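Local coordinates for protein MdcA (PDB 5VIT) that probably acts as the acyl-carrier-protein transferase subunit of malonate decarboxylase, exchanging the carrier's acetyl group for malonate with release of acetate, at residues Gly374-Phe379 with Leu439-Gln444. Numbering follows the deposited sequence.
Sequences GRLAGF and LEVARQ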
ATOM      1  N   GLY A 374      32.434   8.828   7.710  1.00 45.36           N
ATOM      2  CA  GLY A 374      33.126   9.942   8.339  1.00 46.51           C
ATOM      3  C   GLY A 374      32.293  10.689   9.365  1.00 48.54           C
ATOM      4  O   GLY A 374      32.810  11.532  10.099  1.00 51.27           O
ATOM      5  N   ARG A 375      31.001  10.377   9.426  1.00 44.78           N
ATOM      6  CA  ARG A 375      30.076  11.130  10.269  1.00 45.39           C
ATOM      7  C   ARG A 375      29.451  10.265  11.363  1.00 48.48           C
ATOM      8  O   ARG A 375      28.454   9.547  11.135  1.00 37.23           O
ATOM      9  CB  ARG A 375      28.979  11.772   9.407  1.00 46.81           C
ATOM     10  CG  ARG A 375      29.498  12.872   8.502  1.00 49.30           C
ATOM     11  CD  ARG A 375      28.400  13.514   7.673  1.00 54.16           C
ATOM     12  NE  ARG A 375      28.846  14.789   7.109  1.00 59.00           N
ATOM     13  CZ  ARG A 375      29.619  14.911   6.029  1.00 61.23           C
ATOM     14  NH1 ARG A 375      30.038  13.837   5.372  1.00 54.16           N
ATOM     15  NH2 ARG A 375      29.977  16.116   5.603  1.00 60.29           N
ATOM     16  N   LEU A 376      30.040  10.353  12.555  1.00 48.56           N
ATOM     17  CA  LEU A 376      29.557   9.618  13.715  1.00 41.22           C
ATOM     18  C   LEU A 376      28.440  10.386  14.394  1.00 41.95           C
ATOM     19  O   LEU A 376      28.642  11.038  15.423  1.00 45.12           O
ATOM     20  CB  LEU A 376      30.690   9.338  14.700  1.00 41.44           C
ATOM     21  CG  LEU A 376      31.643   8.226  14.263  1.00 45.50           C
ATOM     22  CD1 LEU A 376      32.538   8.666  13.116  1.00 44.18           C
ATOM     23  CD2 LEU A 376      32.466   7.754  15.423  1.00 48.85           C
ATOM     24  N   ALA A 377      27.261  10.317  13.794  1.00 35.91           N
ATOM     25  CA  ALA A 377      26.075  10.901  14.384  1.00 39.75           C
ATOM     26  C   ALA A 377      25.603  10.025  15.548  1.00 45.37           C
ATOM     27  O   ALA A 377      25.678   8.791  15.489  1.00 48.98           O
ATOM     28  CB  ALA A 377      24.978  11.058  13.338  1.00 37.83           C
ATOM     29  N   GLY A 378      25.146  10.661  16.618  1.00 40.39           N
ATOM     30  CA  GLY A 378      24.608   9.924  17.740  1.00 38.70           C
ATOM     31  C   GLY A 378      23.191   9.459  17.471  1.00 38.98           C
ATOM     32  O   GLY A 378      22.505   9.987  16.595  1.00 40.88           O
ATOM     33  N   PHE A 379      22.748   8.464  18.234  1.00 37.58           N
ATOM     34  CA  PHE A 379      21.412   7.915  18.062  1.00 32.75           C
ATOM     35  C   PHE A 379      20.347   8.772  18.733  1.00 29.37           C
ATOM     36  O   PHE A 379      19.181   8.777  18.319  1.00 27.95           O
ATOM     37  CB  PHE A 379      21.332   6.509  18.643  1.00 33.12           C
ATOM     38  CG  PHE A 379      22.313   5.543  18.068  1.00 27.85           C
ATOM     39  CD1 PHE A 379      22.538   5.487  16.711  1.00 29.80           C
ATOM     40  CD2 PHE A 379      23.022   4.686  18.909  1.00 32.05           C
ATOM     41  CE1 PHE A 379      23.450   4.577  16.181  1.00 32.79           C
ATOM     42  CE2 PHE A 379      23.937   3.777  18.389  1.00 33.35           C
ATOM     43  CZ  PHE A 379      24.149   3.727  17.021  1.00 31.05           C
ATOM     44  N   LEU A 439      28.557  -0.086   8.671  1.00 29.39           N
ATOM     45  CA  LEU A 439      29.419  -1.271   8.699  1.00 36.61           C
ATOM     46  C   LEU A 439      30.893  -0.883   8.570  1.00 37.45           C
ATOM     47  O   LEU A 439      31.719  -1.286   9.396  1.00 31.63           O
ATOM     48  CB  LEU A 439      29.038  -2.254   7.590  1.00 39.06           C
ATOM     49  CG  LEU A 439      27.672  -2.921   7.761  1.00 41.86           C
ATOM     50  CD1 LEU A 439      27.523  -4.044   6.761  1.00 44.54           C
ATOM     51  CD2 LEU A 439      27.567  -3.465   9.147  1.00 37.54           C
ATOM     52  N   GLU A 440      31.203  -0.079   7.551  1.00 38.25           N
ATOM     53  CA  GLU A 440      32.563   0.417   7.336  1.00 38.41           C
ATOM     54  C   GLU A 440      33.015   1.382   8.422  1.00 39.87           C
ATOM     55  O   GLU A 440      34.178   1.392   8.795  1.00 37.14           O
ATOM     56  CB  GLU A 440      32.684   1.092   5.976  1.00 38.09           C
ATOM     57  CG  GLU A 440      33.442   0.259   4.976  1.00 52.22           C
ATOM     58  CD  GLU A 440      34.813  -0.164   5.497  1.00 51.65           C
ATOM     59  OE1 GLU A 440      35.617   0.720   5.882  1.00 50.62           O
ATOM     60  OE2 GLU A 440      35.074  -1.387   5.528  1.00 51.78           O
ATOM     61  N   VAL A 441      32.100   2.189   8.940  1.00 37.31           N
ATOM     62  CA  VAL A 441      32.450   3.058  10.049  1.00 37.42           C
ATOM     63  C   VAL A 441      32.922   2.233  11.256  1.00 42.18           C
ATOM     64  O   VAL A 441      33.896   2.588  11.928  1.00 39.94           O
ATOM     65  CB  VAL A 441      31.276   3.946  10.444  1.00 35.11           C
ATOM     66  CG1 VAL A 441      31.597   4.725  11.709  1.00 34.88           C
ATOM     67  CG2 VAL A 441      30.957   4.897   9.298  1.00 36.78           C
ATOM     68  N   ALA A 442      32.256   1.113  11.509  1.00 38.53           N
ATOM     69  CA  ALA A 442      32.640   0.276  12.634  1.00 39.97           C
ATOM     70  C   ALA A 442      34.045  -0.280  12.414  1.00 42.01           C
ATOM     71  O   ALA A 442      34.884  -0.260  13.333  1.00 37.74           O
ATOM     72  CB  ALA A 442      31.640  -0.847  12.848  1.00 29.57           C
ATOM     73  N   ARG A 443      34.303  -0.753  11.197  1.00 33.39           N
ATOM     74  CA  ARG A 443      35.611  -1.306  10.874  1.00 38.71           C
ATOM     75  C   ARG A 443      36.700  -0.236  11.010  1.00 41.80           C
ATOM     76  O   ARG A 443      37.755  -0.506  11.570  1.00 44.81           O
ATOM     77  CB  ARG A 443      35.613  -1.913   9.467  1.00 40.25           C
ATOM     78  CG  ARG A 443      34.583  -3.013   9.281  1.00 40.04           C
ATOM     79  CD  ARG A 443      34.807  -3.822   8.012  1.00 43.90           C
ATOM     80  NE  ARG A 443      33.623  -4.608   7.641  1.00 48.83           N
ATOM     81  CZ  ARG A 443      32.793  -4.308   6.635  1.00 52.04           C
ATOM     82  NH1 ARG A 443      33.018  -3.240   5.868  1.00 46.06           N
ATOM     83  NH2 ARG A 443      31.742  -5.087   6.373  1.00 50.10           N
ATOM     84  N   GLN A 444      36.432   0.978  10.537  1.00 45.03           N
ATOM     85  CA  GLN A 444      37.410   2.068  10.616  1.00 44.15           C
ATOM     86  C   GLN A 444      37.609   2.586  12.035  1.00 47.62           C
ATOM     87  O   GLN A 444      38.681   3.084  12.369  1.00 49.90           O
ATOM     88  CB  GLN A 444      37.001   3.236   9.714  1.00 40.87           C
ATOM     89  CG  GLN A 444      36.828   2.856   8.260  1.00 45.17           C
ATOM     90  CD  GLN A 444      38.147   2.616   7.558  1.00 60.24           C
ATOM     91  OE1 GLN A 444      39.154   3.259   7.870  1.00 64.94           O
ATOM     92  NE2 GLN A 444      38.155   1.676   6.612  1.00 57.20           N
TER
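With CG swung to chi1 -75° and CD1 turned on by chi2 72°, Leu376 sends a methyl to the helix, although the side chain leaves the backbone across the helix's direction and only its end turns nearer. Its CD1 comes within 4.3 Å of Val441 CG1, a light apolar touch of methyl on methyl. Val441 does point at the loop: chi1 173° sets CG1 anti to the backbone N, and its two methyls spread like a fork. CG1 meets the leucine, whereas CG2 lies 4.5 Å from Gly374 N, a looser approach to bare backbone. A compact branched valine suits the inward face of the helix, and the longer leucine reaches from the loop to it; both are buried, as befits apolar side chains. Gly374 has a positive phi, which glycine takes easily. Leu376 is the centre of an inverse gamma turn, closed by a weak bond from Ala377 N to Arg375 O. Ser110 OG hydrogen-bonds Leu376 O, and the leucine side chain also packs on helix 114-122 and strand 127-131, so Leu376 is shared between Val441 of helix 437-445 and the apolar side chains Leu121 of helix 114-122 and Ile128 of strand 127-131.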